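Local coordinates for protein phospho-2-dehydro-3-deoxyheptonate aldolase (Francisella tularensis, PDB 3TQK) that probably condenses phosphoenolpyruvate with D-erythrose 4-phosphate into the heptulosonate phosphate that opens the chorismate pathway, at residues I23-T28 against F150-T155; V51-G56 against K332-L337; E68-L73 against S128-M133; T139-V144 against L176-G181; Q191-A196 against G226-R231. One frame throughout, in Å; residues are numbered along the deposited sequence.

Contact 1 of 5, residues I23-T28 against F150-T155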
# COMPACT_ATOMS: atom_id res chain seq x y z
N ILE A 23 1.77 -0.01 30.11
CA ILE A 23 2.25 -1.36 29.82
C ILE A 23 3.75 -1.26 29.46
O ILE A 23 4.12 -1.33 28.28
CB ILE A 23 1.44 -2.00 28.65
CG1 ILE A 23 -0.07 -1.98 28.93
CG2 ILE A 23 1.88 -3.44 28.39
CD1 ILE A 23 -0.91 -2.32 27.69
N PRO A 24 4.61 -1.09 30.47
CA PRO A 24 6.00 -0.76 30.21
C PRO A 24 6.79 -1.92 29.63
O PRO A 24 6.40 -3.08 29.80
CB PRO A 24 6.55 -0.36 31.59
CG PRO A 24 5.66 -1.04 32.56
CD PRO A 24 4.31 -1.11 31.92
N LEU A 25 7.87 -1.59 28.94
CA LEU A 25 8.84 -2.58 28.47
C LEU A 25 9.53 -3.20 29.67
O LEU A 25 10.28 -2.51 30.37
CB LEU A 25 9.87 -1.92 27.55
CG LEU A 25 10.93 -2.82 26.92
CD1 LEU A 25 10.33 -3.96 26.08
CD2 LEU A 25 11.88 -1.95 26.06
N LEU A 26 9.26 -4.47 29.92
CA LEU A 26 9.82 -5.16 31.08
C LEU A 26 11.25 -5.59 30.75
O LEU A 26 11.63 -5.66 29.58
CB LEU A 26 8.94 -6.35 31.47
CG LEU A 26 7.50 -6.01 31.90
CD1 LEU A 26 6.64 -7.27 32.04
CD2 LEU A 26 7.47 -5.21 33.22
N LYS A 27 12.05 -5.88 31.78
CA LYS A 27 13.47 -6.19 31.57
C LYS A 27 13.64 -7.48 30.78
O LYS A 27 14.42 -7.52 29.83
CB LYS A 27 14.23 -6.27 32.90
CG LYS A 27 15.79 -6.36 32.74
CD LYS A 27 16.52 -6.37 34.11
CE LYS A 27 18.00 -6.75 33.96
NZ LYS A 27 18.72 -6.79 35.27
N THR A 28 12.91 -8.53 31.15
CA THR A 28 12.99 -9.79 30.42
C THR A 28 12.60 -9.60 28.96
O THR A 28 13.24 -10.15 28.06
CB THR A 28 12.13 -10.90 31.06
OG1 THR A 28 12.57 -11.13 32.40
CG2 THR A 28 12.28 -12.22 30.28
N PHE A 150 3.91 -0.90 19.66
CA PHE A 150 4.58 -2.14 20.06
C PHE A 150 5.85 -2.56 19.28
O PHE A 150 6.34 -3.67 19.47
CB PHE A 150 3.58 -3.30 20.03
CG PHE A 150 2.76 -3.39 18.76
CD1 PHE A 150 1.41 -3.11 18.77
CD2 PHE A 150 3.35 -3.75 17.57
CE1 PHE A 150 0.66 -3.19 17.61
CE2 PHE A 150 2.59 -3.83 16.41
CZ PHE A 150 1.24 -3.55 16.44
N ALA A 151 6.39 -1.69 18.45
CA ALA A 151 7.51 -2.09 17.56
C ALA A 151 8.78 -2.52 18.31
O ALA A 151 9.58 -3.29 17.77
CB ALA A 151 7.85 -0.96 16.58
N GLU A 152 8.95 -2.03 19.54
CA GLU A 152 10.09 -2.39 20.39
C GLU A 152 9.91 -3.75 21.09
O GLU A 152 10.82 -4.21 21.79
CB GLU A 152 10.38 -1.27 21.42
CG GLU A 152 9.65 -1.36 22.80
CD GLU A 152 8.19 -0.85 22.79
OE1 GLU A 152 7.51 -0.93 21.75
OE2 GLU A 152 7.73 -0.37 23.85
N LEU A 153 8.76 -4.39 20.91
CA LEU A 153 8.51 -5.75 21.40
C LEU A 153 8.61 -6.78 20.26
O LEU A 153 8.48 -7.99 20.49
CB LEU A 153 7.12 -5.82 22.03
CG LEU A 153 6.95 -5.03 23.33
CD1 LEU A 153 5.48 -4.79 23.62
CD2 LEU A 153 7.64 -5.74 24.49
N ILE A 154 8.87 -6.30 19.05
CA ILE A 154 8.91 -7.14 17.85
C ILE A 154 10.36 -7.42 17.44
O ILE A 154 11.17 -6.49 17.29
CB ILE A 154 8.17 -6.47 16.69
CG1 ILE A 154 6.68 -6.34 17.03
CG2 ILE A 154 8.37 -7.23 15.36
CD1 ILE A 154 6.02 -7.64 17.40
N THR A 155 10.66 -8.72 17.29
CA THR A 155 11.96 -9.21 16.85
C THR A 155 12.07 -9.23 15.33
O THR A 155 13.11 -8.89 14.77
CB THR A 155 12.16 -10.63 17.35
OG1 THR A 155 12.34 -10.61 18.78
CG2 THR A 155 13.38 -11.30 16.66
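On the outer wall of the TIM barrel, Leu25 in the lead-in to helix 27-45 meets Glu152 and Leu153 in the loop between strands 137-140 and 156-159. Leu25 does all the work on its side, two residues before the helix begins. Its CG stands anti to the backbone N (chi1 -178°), which sends both methyl branches out toward the loop. CD1 lies 3.6 Å from Leu153 CD2, the closest approach of the contact. CD2 rests less tightly on a methylene, 4.0 Å from Glu152 CG. In both pairs the side chains run past each other in opposite directions, sliding alongside rather than meeting end on. Glu152 offers only its aliphatic part here, because its chain bends at chi2 (-80°) and its OE2 makes a salt bridge with Arg124. That same arginine donates through NE to Ile23 O, so it reaches both segments. Leu153 also packs on Thr131 of helix 116-132. No hydrogen bond crosses directly between 23-28 and 150-155. The join is therefore a small apolar patch, and a polar link between the two segments is indirect, through the Arg124 guanidinium group.

Contact 2 of 5, residues V51-G56 against K332-L337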
# COMPACT_ATOMS: atom_id res chain seq x y z
N VAL A 51 17.93 -22.49 11.29
CA VAL A 51 16.83 -22.02 10.47
C VAL A 51 15.84 -21.29 11.39
O VAL A 51 15.60 -21.74 12.50
CB VAL A 51 16.19 -23.19 9.72
CG1 VAL A 51 14.80 -22.85 9.22
CG2 VAL A 51 17.08 -23.60 8.54
N ALA A 52 15.31 -20.15 10.95
CA ALA A 52 14.33 -19.38 11.73
C ALA A 52 12.94 -19.91 11.42
O ALA A 52 12.64 -20.20 10.26
CB ALA A 52 14.40 -17.91 11.38
N VAL A 53 12.11 -20.04 12.45
CA VAL A 53 10.76 -20.56 12.27
C VAL A 53 9.78 -19.61 12.93
O VAL A 53 9.79 -19.44 14.16
CB VAL A 53 10.60 -21.97 12.87
CG1 VAL A 53 9.17 -22.46 12.73
CG2 VAL A 53 11.57 -22.95 12.18
N VAL A 54 8.97 -18.97 12.09
CA VAL A 54 7.93 -18.04 12.52
C VAL A 54 6.64 -18.83 12.52
O VAL A 54 6.11 -19.15 11.46
CB VAL A 54 7.81 -16.84 11.58
CG1 VAL A 54 6.61 -15.95 11.99
CG2 VAL A 54 9.11 -16.05 11.57
N VAL A 55 6.16 -19.15 13.71
CA VAL A 55 5.13 -20.15 13.85
C VAL A 55 4.08 -19.66 14.82
O VAL A 55 4.39 -19.16 15.90
CB VAL A 55 5.72 -21.50 14.32
CG1 VAL A 55 6.40 -21.35 15.67
CG2 VAL A 55 4.65 -22.56 14.39
N GLY A 56 2.82 -19.80 14.44
CA GLY A 56 1.73 -19.44 15.34
C GLY A 56 0.42 -19.35 14.60
O GLY A 56 0.34 -19.76 13.44
N LYS A 332 6.05 -32.10 15.03
CA LYS A 332 6.64 -32.94 13.98
C LYS A 332 7.40 -32.11 12.96
O LYS A 332 8.45 -32.52 12.47
CB LYS A 332 5.57 -33.77 13.25
CG LYS A 332 5.41 -35.19 13.77
CD LYS A 332 4.32 -35.30 14.84
CE LYS A 332 2.97 -35.76 14.25
NZ LYS A 332 2.87 -37.25 14.18
N MSE A 333 6.84 -30.95 12.64
CA MSE A 333 7.45 -30.07 11.67
C MSE A 333 8.77 -29.50 12.22
O MSE A 333 9.74 -29.40 11.48
CB MSE A 333 6.46 -28.97 11.29
CG MSE A 333 5.27 -29.52 10.52
SE MSE A 333 3.80 -28.28 10.28
CE MSE A 333 4.47 -27.39 8.67
N LEU A 334 8.81 -29.18 13.51
CA LEU A 334 10.05 -28.74 14.14
C LEU A 334 11.09 -29.87 14.10
O LEU A 334 12.25 -29.63 13.76
CB LEU A 334 9.80 -28.25 15.57
CG LEU A 334 8.92 -27.01 15.75
CD1 LEU A 334 8.56 -26.82 17.22
CD2 LEU A 334 9.58 -25.74 15.21
N GLU A 335 10.67 -31.09 14.42
CA GLU A 335 11.55 -32.26 14.32
C GLU A 335 12.15 -32.34 12.92
O GLU A 335 13.36 -32.51 12.77
CB GLU A 335 10.80 -33.56 14.65
CG GLU A 335 10.44 -33.75 16.13
CD GLU A 335 9.46 -34.91 16.37
OE1 GLU A 335 9.31 -35.78 15.47
OE2 GLU A 335 8.85 -34.97 17.46
N MSE A 336 11.31 -32.20 11.90
CA MSE A 336 11.76 -32.27 10.51
C MSE A 336 12.79 -31.19 10.20
O MSE A 336 13.77 -31.46 9.51
CB MSE A 336 10.59 -32.12 9.55
CG MSE A 336 9.68 -33.32 9.49
SE MSE A 336 7.99 -32.84 8.68
CE MSE A 336 8.59 -32.62 6.84
N LEU A 337 12.54 -29.97 10.68
CA LEU A 337 13.45 -28.84 10.42
C LEU A 337 14.79 -29.01 11.14
O LEU A 337 15.85 -28.69 10.57
CB LEU A 337 12.80 -27.52 10.81
CG LEU A 337 11.78 -27.01 9.78
CD1 LEU A 337 10.80 -26.06 10.42
CD2 LEU A 337 12.48 -26.34 8.61
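Val51 starts the contact between the first strand of the barrel, 51-56, and the last helix, 327-344: its CG1 comes to 4.2 Å from Leu337 CD2. The strand and the helix segment run nearly antiparallel, at 166° between their N-to-C directions, with their axes 10.7 Å apart at closest approach. That is helix-on-sheet packing, with one layer of side chains between the two backbones.

Two residues on, Val53 points to the same side and is the main residue of the strand here, because its two methyls are shared between two leucines. CG1, held anti to the backbone N (chi1 177°), lies 4.1 Å from Leu334 CD2, the two side chains crossing at a slant. CG2 points the other way and meets Leu337 CD1 at 3.7 Å, the side chains reaching toward each other tip to tip. Leu337 thus straddles the strand residues, giving CD2 to Val51 and CD1 to Val53, while Leu334, one helical turn earlier, covers the other methyl of Val53. Val55 also faces the helix side, but here the packing passes to other neighbours, Tyr69 and Leu73 of helix 63-80.

The whole layer is buried and apolar, with no hydrogen bond across it. The side chain of Val53 is about 10 Å from that of Glu299, a manganese ligand at the C-terminal end of the eighth strand. In the barrel, strand 51-56 bonds through its backbone to strands 84-89 and 293-299, and Leu337 also packs on Ile84 and Val296 of these two, so helix 327-344 covers the seam where the first and last strands close the cylinder.

Contact 3 of 5, residues E68-L73 against S128-M133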
# COMPACT_ATOMS: atom_id res chain seq x y z
N GLU A 68 -1.80 -19.59 26.27
CA GLU A 68 -1.69 -21.04 26.39
C GLU A 68 -0.86 -21.66 25.26
O GLU A 68 -0.02 -22.52 25.52
CB GLU A 68 -3.05 -21.72 26.45
CG GLU A 68 -2.96 -23.20 26.82
CD GLU A 68 -4.32 -23.88 26.86
OE1 GLU A 68 -4.38 -25.08 26.51
OE2 GLU A 68 -5.31 -23.22 27.23
N TYR A 69 -1.09 -21.22 24.03
CA TYR A 69 -0.28 -21.67 22.88
C TYR A 69 1.20 -21.38 23.12
O TYR A 69 2.06 -22.23 22.88
CB TYR A 69 -0.74 -20.98 21.59
CG TYR A 69 0.01 -21.45 20.35
CD1 TYR A 69 1.15 -20.80 19.92
CD2 TYR A 69 -0.42 -22.55 19.63
CE1 TYR A 69 1.84 -21.22 18.80
CE2 TYR A 69 0.26 -22.99 18.51
CZ TYR A 69 1.40 -22.32 18.10
OH TYR A 69 2.10 -22.75 17.00
N ALA A 70 1.49 -20.17 23.60
CA ALA A 70 2.86 -19.71 23.80
C ALA A 70 3.59 -20.56 24.82
O ALA A 70 4.76 -20.87 24.64
CB ALA A 70 2.88 -18.28 24.25
N THR A 71 2.89 -20.94 25.88
CA THR A 71 3.43 -21.82 26.90
C THR A 71 3.91 -23.14 26.29
O THR A 71 5.03 -23.58 26.55
CB THR A 71 2.38 -22.12 27.98
OG1 THR A 71 1.83 -20.88 28.45
CG2 THR A 71 3.01 -22.91 29.15
N LYS A 72 3.06 -23.74 25.47
CA LYS A 72 3.41 -24.97 24.78
C LYS A 72 4.61 -24.75 23.86
O LYS A 72 5.51 -25.57 23.82
CB LYS A 72 2.22 -25.53 23.99
CG LYS A 72 1.22 -26.33 24.84
CD LYS A 72 0.00 -26.80 24.02
CE LYS A 72 -0.31 -28.29 24.26
NZ LYS A 72 -0.53 -28.62 25.70
N LEU A 73 4.62 -23.64 23.13
CA LEU A 73 5.73 -23.35 22.23
C LEU A 73 7.04 -23.16 23.01
O LEU A 73 8.06 -23.72 22.66
CB LEU A 73 5.42 -22.11 21.38
CG LEU A 73 6.31 -21.89 20.16
CD1 LEU A 73 6.12 -22.99 19.12
CD2 LEU A 73 6.03 -20.53 19.56
N SER A 128 3.77 -7.86 25.38
CA SER A 128 4.53 -7.73 26.62
C SER A 128 4.62 -9.08 27.33
O SER A 128 5.71 -9.51 27.68
CB SER A 128 3.91 -6.68 27.54
OG SER A 128 4.66 -6.52 28.73
N ASP A 129 3.47 -9.74 27.50
CA ASP A 129 3.41 -11.05 28.17
C ASP A 129 4.26 -12.13 27.49
O ASP A 129 4.99 -12.85 28.17
CB ASP A 129 1.95 -11.54 28.30
CG ASP A 129 1.11 -10.67 29.24
OD1 ASP A 129 1.70 -9.82 29.92
OD2 ASP A 129 -0.13 -10.82 29.29
N LEU A 130 4.15 -12.24 26.17
CA LEU A 130 4.88 -13.27 25.43
C LEU A 130 6.40 -13.09 25.50
O LEU A 130 7.13 -14.04 25.80
CB LEU A 130 4.42 -13.28 23.97
CG LEU A 130 2.97 -13.71 23.75
CD1 LEU A 130 2.56 -13.45 22.31
CD2 LEU A 130 2.79 -15.17 24.09
N THR A 131 6.88 -11.87 25.24
CA THR A 131 8.29 -11.57 25.31
C THR A 131 8.82 -11.68 26.73
O THR A 131 9.98 -12.07 26.94
CB THR A 131 8.61 -10.16 24.79
OG1 THR A 131 7.80 -9.21 25.48
CG2 THR A 131 8.38 -10.08 23.27
N ASN A 132 7.96 -11.35 27.70
CA ASN A 132 8.32 -11.51 29.10
C ASN A 132 8.47 -12.98 29.51
O ASN A 132 9.17 -13.30 30.47
CB ASN A 132 7.30 -10.81 30.01
CG ASN A 132 7.79 -10.67 31.42
OD1 ASN A 132 7.13 -11.12 32.35
ND2 ASN A 132 8.97 -10.08 31.59
N MSE A 133 7.83 -13.87 28.76
CA MSE A 133 8.04 -15.32 28.93
C MSE A 133 9.33 -15.79 28.24
O MSE A 133 9.69 -16.96 28.34
CB MSE A 133 6.87 -16.11 28.34
CG MSE A 133 5.56 -15.99 29.10
SE MSE A 133 4.11 -16.61 27.95
CE MSE A 133 5.00 -18.20 27.24
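Met133, a selenomethionine just after helix 116-132, lies across Ala70 and Thr71 of helix 63-80, and so helps join two neighbouring helices on the outside of the TIM barrel: helix 63-80 follows the first strand, helix 116-132 the second. Its CB leaves the backbone toward helix 63-80. CG is anti to the carbonyl carbon (chi1 -69°), and the chain then runs extended through chi2 (164°), carrying the selenium toward helix 63-80 until SE stands 4.2 Å from Ala70 CB. A bend at chi3 (43°) turns the terminal methyl onto that helix. There CE lies 3.7 Å from Ala70 CB and comes equally near the peptide link that follows, 3.7 Å from Thr71 N.

Leu130, one turn before Met133 and within the helix, also reaches toward helix 63-80 and brings CD2 against the same Ala70 methyl. The modelled separation of that pair is too short for two carbons, so its exact value is doubtful. The small alanine fits the close approach of the backbones, for the CA atoms of Ala70 and Leu130 are 6.9 Å apart. Underneath, Ala70 also packs on Met88 of strand 84-89 and Leu130 on Cys137 of strand 137-140. At the outer edge the contact runs to Thr71, whose OG1 is hydrogen-bonded to Ile67 O one turn back in its own helix and has Met133 CE 4.3 Å away.

Contact 4 of 5, residues T139-V144 against L176-G181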
# COMPACT_ATOMS: atom_id res chain seq x y z
N THR A 139 5.14 -9.93 13.88
CA THR A 139 3.84 -9.37 13.48
C THR A 139 3.95 -8.71 12.13
O THR A 139 5.06 -8.53 11.62
CB THR A 139 3.33 -8.37 14.52
OG1 THR A 139 1.91 -8.26 14.40
CG2 THR A 139 3.99 -7.02 14.33
N GLU A 140 2.83 -8.40 11.50
CA GLU A 140 2.86 -7.61 10.27
C GLU A 140 2.76 -6.14 10.60
O GLU A 140 1.90 -5.72 11.38
CB GLU A 140 1.75 -7.99 9.30
CG GLU A 140 1.94 -7.31 7.93
CD GLU A 140 0.84 -7.61 6.94
OE1 GLU A 140 0.21 -8.69 7.04
OE2 GLU A 140 0.62 -6.76 6.03
N PHE A 141 3.67 -5.36 10.01
CA PHE A 141 3.64 -3.92 10.14
C PHE A 141 2.73 -3.37 9.04
O PHE A 141 3.04 -3.46 7.86
CB PHE A 141 5.06 -3.36 10.06
CG PHE A 141 5.92 -3.70 11.27
CD1 PHE A 141 5.63 -3.16 12.51
CD2 PHE A 141 7.01 -4.54 11.16
CE1 PHE A 141 6.41 -3.46 13.62
CE2 PHE A 141 7.80 -4.82 12.27
CZ PHE A 141 7.49 -4.28 13.50
N LEU A 142 1.60 -2.80 9.47
CA LEU A 142 0.45 -2.51 8.59
C LEU A 142 0.36 -1.07 8.08
O LEU A 142 -0.12 -0.83 6.96
CB LEU A 142 -0.83 -2.80 9.38
CG LEU A 142 -1.03 -4.22 9.93
CD1 LEU A 142 -2.02 -4.25 11.10
CD2 LEU A 142 -1.48 -5.10 8.77
N ASP A 143 0.80 -0.11 8.90
CA ASP A 143 0.62 1.33 8.61
C ASP A 143 1.58 2.18 9.44
O ASP A 143 2.45 1.63 10.12
CB ASP A 143 -0.84 1.71 8.87
CG ASP A 143 -1.19 1.75 10.35
OD1 ASP A 143 -0.37 1.38 11.19
OD2 ASP A 143 -2.30 2.18 10.69
N VAL A 144 1.46 3.51 9.39
CA VAL A 144 2.41 4.39 10.09
C VAL A 144 1.97 4.79 11.50
O VAL A 144 2.62 5.62 12.14
CB VAL A 144 2.72 5.69 9.27
CG1 VAL A 144 3.31 5.32 7.90
CG2 VAL A 144 1.49 6.58 9.11
N LEU A 176 12.32 0.85 10.86
CA LEU A 176 12.07 -0.08 11.95
C LEU A 176 13.35 -0.78 12.38
O LEU A 176 14.24 -1.00 11.56
CB LEU A 176 11.02 -1.11 11.52
CG LEU A 176 9.61 -0.53 11.42
CD1 LEU A 176 8.68 -1.54 10.80
CD2 LEU A 176 9.11 -0.11 12.78
N SER A 177 13.45 -1.12 13.67
CA SER A 177 14.63 -1.81 14.19
C SER A 177 14.60 -3.32 13.91
O SER A 177 15.63 -3.92 13.64
CB SER A 177 14.77 -1.58 15.69
OG SER A 177 15.11 -0.23 15.99
N ALA A 178 13.42 -3.92 14.00
CA ALA A 178 13.24 -5.34 13.73
C ALA A 178 13.79 -5.71 12.35
O ALA A 178 13.85 -4.88 11.45
CB ALA A 178 11.75 -5.69 13.80
N SER A 179 14.19 -6.96 12.19
CA SER A 179 14.40 -7.51 10.86
C SER A 179 13.03 -7.57 10.17
O SER A 179 12.01 -7.72 10.83
CB SER A 179 15.02 -8.90 10.94
OG SER A 179 16.35 -8.84 11.41
N ILE A 180 13.02 -7.44 8.84
CA ILE A 180 11.78 -7.37 8.09
C ILE A 180 11.82 -8.27 6.86
O ILE A 180 12.74 -8.19 6.06
CB ILE A 180 11.50 -5.94 7.59
CG1 ILE A 180 11.43 -4.95 8.75
CG2 ILE A 180 10.20 -5.89 6.79
CD1 ILE A 180 10.28 -5.22 9.71
N GLY A 181 10.81 -9.12 6.70
CA GLY A 181 10.60 -9.86 5.48
C GLY A 181 9.50 -9.23 4.64
O GLY A 181 8.51 -8.73 5.19
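Two residues past Phe141, whose ring meets Leu176, Ala178 and Ile180, Asp143 OD1 is gripped by Ile145 N and Thr146 OG1, two hydrogen bonds that secure the turn leading out of strand 137-140. The contact itself is apolar and centres on that ring. Leu176 CD1 sits over one face in a CH-pi contact, 3.5 Å from the ring centroid and 15° off the normal, with Phe141 CD2 also 3.5 Å from it. The two side chains come from opposite directions, the ring turned with its flat side to the leucine methyl. Ala178 CB lies at the ring's edge, near its plane, 4.3 Å from Phe141 CE2. Ile180 arrives at about a right angle to the Phe141 side chain, and its CD1 approaches CE2 obliquely at 3.6 Å. CG1 of Ile180 is anti to the carbonyl carbon (chi1 -58°), which carries this methyl toward the phenyl group. Leu176 O accepts a hydrogen bond from Asn6 ND2 of the second subunit, so the contact also borders the dimer interface. In the barrel, strand 156-159 lies between strands 137-140 and 179-183, and the side chains span it by joining the exit of strand 137-140 to the entry of strand 179-183.

Contact 5 of 5, residues Q191-A196 against G226-R231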
# COMPACT_ATOMS: atom_id res chain seq x y z
N GLN A 191 10.12 -10.22 -8.07
CA GLN A 191 10.96 -9.05 -8.36
C GLN A 191 10.55 -7.86 -7.50
O GLN A 191 11.42 -7.18 -6.94
CB GLN A 191 10.92 -8.68 -9.84
CG GLN A 191 11.88 -7.55 -10.23
CD GLN A 191 13.34 -7.91 -9.98
OE1 GLN A 191 13.87 -8.85 -10.57
NE2 GLN A 191 13.99 -7.16 -9.09
N VAL A 192 9.24 -7.62 -7.38
CA VAL A 192 8.76 -6.51 -6.56
C VAL A 192 9.18 -6.64 -5.10
O VAL A 192 9.42 -5.63 -4.46
CB VAL A 192 7.24 -6.29 -6.68
CG1 VAL A 192 6.89 -5.93 -8.12
CG2 VAL A 192 6.45 -7.52 -6.23
N ALA A 193 9.27 -7.86 -4.58
CA ALA A 193 9.72 -8.04 -3.19
C ALA A 193 11.21 -7.76 -3.07
O ALA A 193 11.64 -7.18 -2.07
CB ALA A 193 9.40 -9.45 -2.67
N VAL A 194 11.99 -8.17 -4.08
CA VAL A 194 13.41 -7.85 -4.15
C VAL A 194 13.59 -6.33 -4.23
O VAL A 194 14.39 -5.75 -3.48
CB VAL A 194 14.11 -8.56 -5.34
CG1 VAL A 194 15.51 -7.96 -5.62
CG2 VAL A 194 14.20 -10.08 -5.08
N ASP A 195 12.81 -5.68 -5.09
CA ASP A 195 12.82 -4.22 -5.16
C ASP A 195 12.53 -3.60 -3.78
O ASP A 195 13.12 -2.60 -3.40
CB ASP A 195 11.79 -3.67 -6.15
CG ASP A 195 11.96 -4.21 -7.56
OD1 ASP A 195 13.07 -4.64 -7.94
OD2 ASP A 195 10.94 -4.19 -8.30
N ALA A 196 11.61 -4.20 -3.04
CA ALA A 196 11.18 -3.60 -1.78
C ALA A 196 12.30 -3.73 -0.76
O ALA A 196 12.55 -2.79 0.01
CB ALA A 196 9.90 -4.25 -1.27
N GLY A 226 16.59 -6.82 5.76
CA GLY A 226 15.42 -7.10 4.96
C GLY A 226 15.66 -8.30 4.08
O GLY A 226 16.78 -8.55 3.61
N HIS A 227 14.60 -9.05 3.82
CA HIS A 227 14.69 -10.23 2.97
C HIS A 227 13.33 -10.56 2.36
O HIS A 227 12.30 -10.06 2.80
CB HIS A 227 15.16 -11.40 3.80
CG HIS A 227 14.15 -11.81 4.82
ND1 HIS A 227 13.12 -12.68 4.54
CD2 HIS A 227 13.99 -11.44 6.11
CE1 HIS A 227 12.37 -12.83 5.61
NE2 HIS A 227 12.88 -12.08 6.58
N VAL A 228 13.34 -11.44 1.37
CA VAL A 228 12.13 -11.89 0.71
C VAL A 228 11.49 -13.05 1.47
O VAL A 228 12.20 -13.88 2.08
CB VAL A 228 12.45 -12.36 -0.73
CG1 VAL A 228 11.22 -12.95 -1.41
CG2 VAL A 228 12.99 -11.20 -1.53
N ILE A 229 10.16 -13.06 1.47
CA ILE A 229 9.37 -14.21 1.89
C ILE A 229 8.66 -14.73 0.66
O ILE A 229 7.95 -13.97 0.00
CB ILE A 229 8.29 -13.82 2.91
CG1 ILE A 229 8.90 -13.15 4.14
CG2 ILE A 229 7.46 -15.07 3.31
CD1 ILE A 229 7.92 -12.36 4.97
N LEU A 230 8.84 -16.01 0.35
CA LEU A 230 8.15 -16.64 -0.78
C LEU A 230 6.87 -17.30 -0.25
O LEU A 230 6.92 -18.11 0.66
CB LEU A 230 9.04 -17.67 -1.46
CG LEU A 230 10.34 -17.16 -2.11
CD1 LEU A 230 11.23 -18.32 -2.55
CD2 LEU A 230 10.05 -16.22 -3.28
N ARG A 231 5.73 -16.97 -0.85
CA ARG A 231 4.42 -17.36 -0.32
C ARG A 231 3.39 -17.70 -1.39
O ARG A 231 2.19 -17.65 -1.14
CB ARG A 231 3.86 -16.25 0.60
CG ARG A 231 3.91 -14.85 0.01
CD ARG A 231 2.83 -14.56 -1.04
NE ARG A 231 1.49 -14.50 -0.46
CZ ARG A 231 0.36 -14.57 -1.16
NH1 ARG A 231 0.37 -14.70 -2.48
NH2 ARG A 231 -0.80 -14.50 -0.52
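Apolar contacts carry the meeting of Val228 with Ala193 and Val194. Val228 points from its strand toward helix 191-200 and spreads its two methyls beneath it. CG1, anti to the backbone N (chi1 175°), lies 4.1 Å from Ala193 CB. CG2 is 3.9 Å from Val194 CG2, the side chains meeting at a slant, and 4.1 Å from the backbone Val194 N. Val194 leaves its backbone pointing away from the strand, yet its CG2 branch still makes this touch, while its other neighbours include Leu251 of helix 241-253.

No hydrogen bond crosses between the two segments; two side-chain bonds lie within them. On the helix, Gln191 NE2 donates to Asp195 OD1 at 2.9 Å, fairly straight (163°), arriving from above the carboxylate plane and joining side chains one turn apart. On the strand, His227 ND1 donates to Val228 O at 2.9 Å (166°), nearly in its own ring plane but well above the plane of the carbonyl. This bond, with a second from NE2 to Trp156 NE1, helps fix the rotation of the imidazole.

An aromatic neighbour completes the setting: His227 lies on the opposite side of the strand, where its ring meets Phe294 edge-to-face. Strands 179-183 and 226-230 are parallel neighbours in the sheet, and helix 191-200 lies between them in sequence. Its packing onto the second strand is that of a beta-alpha-beta crossover, the repeating element of the TIM barrel.

How the contacts relate
From the N terminus, contact 1 opens at 23-28 and contact 2 at 51-56. Contact 3 opens third, at 68-73, and is the first to close, at 128-133, inside the loops of both. Contact 4 then opens at 139-144, contact 1 closes at 150-155, and contact 4 closes at 176-181, so contacts 1 and 4 cross, as contacts 1 and 2 do. Contact 5 follows contact 4 in series, and contact 2 closes last, at 332-337, enclosing contacts 3, 4 and 5. Contacts 1 and 3 tie outer helices and loops together, contact 4 joins barrel-strand ends, and contact 5 sets a helix on a strand beside it. Contact 2 brings the last helix back to the first strand.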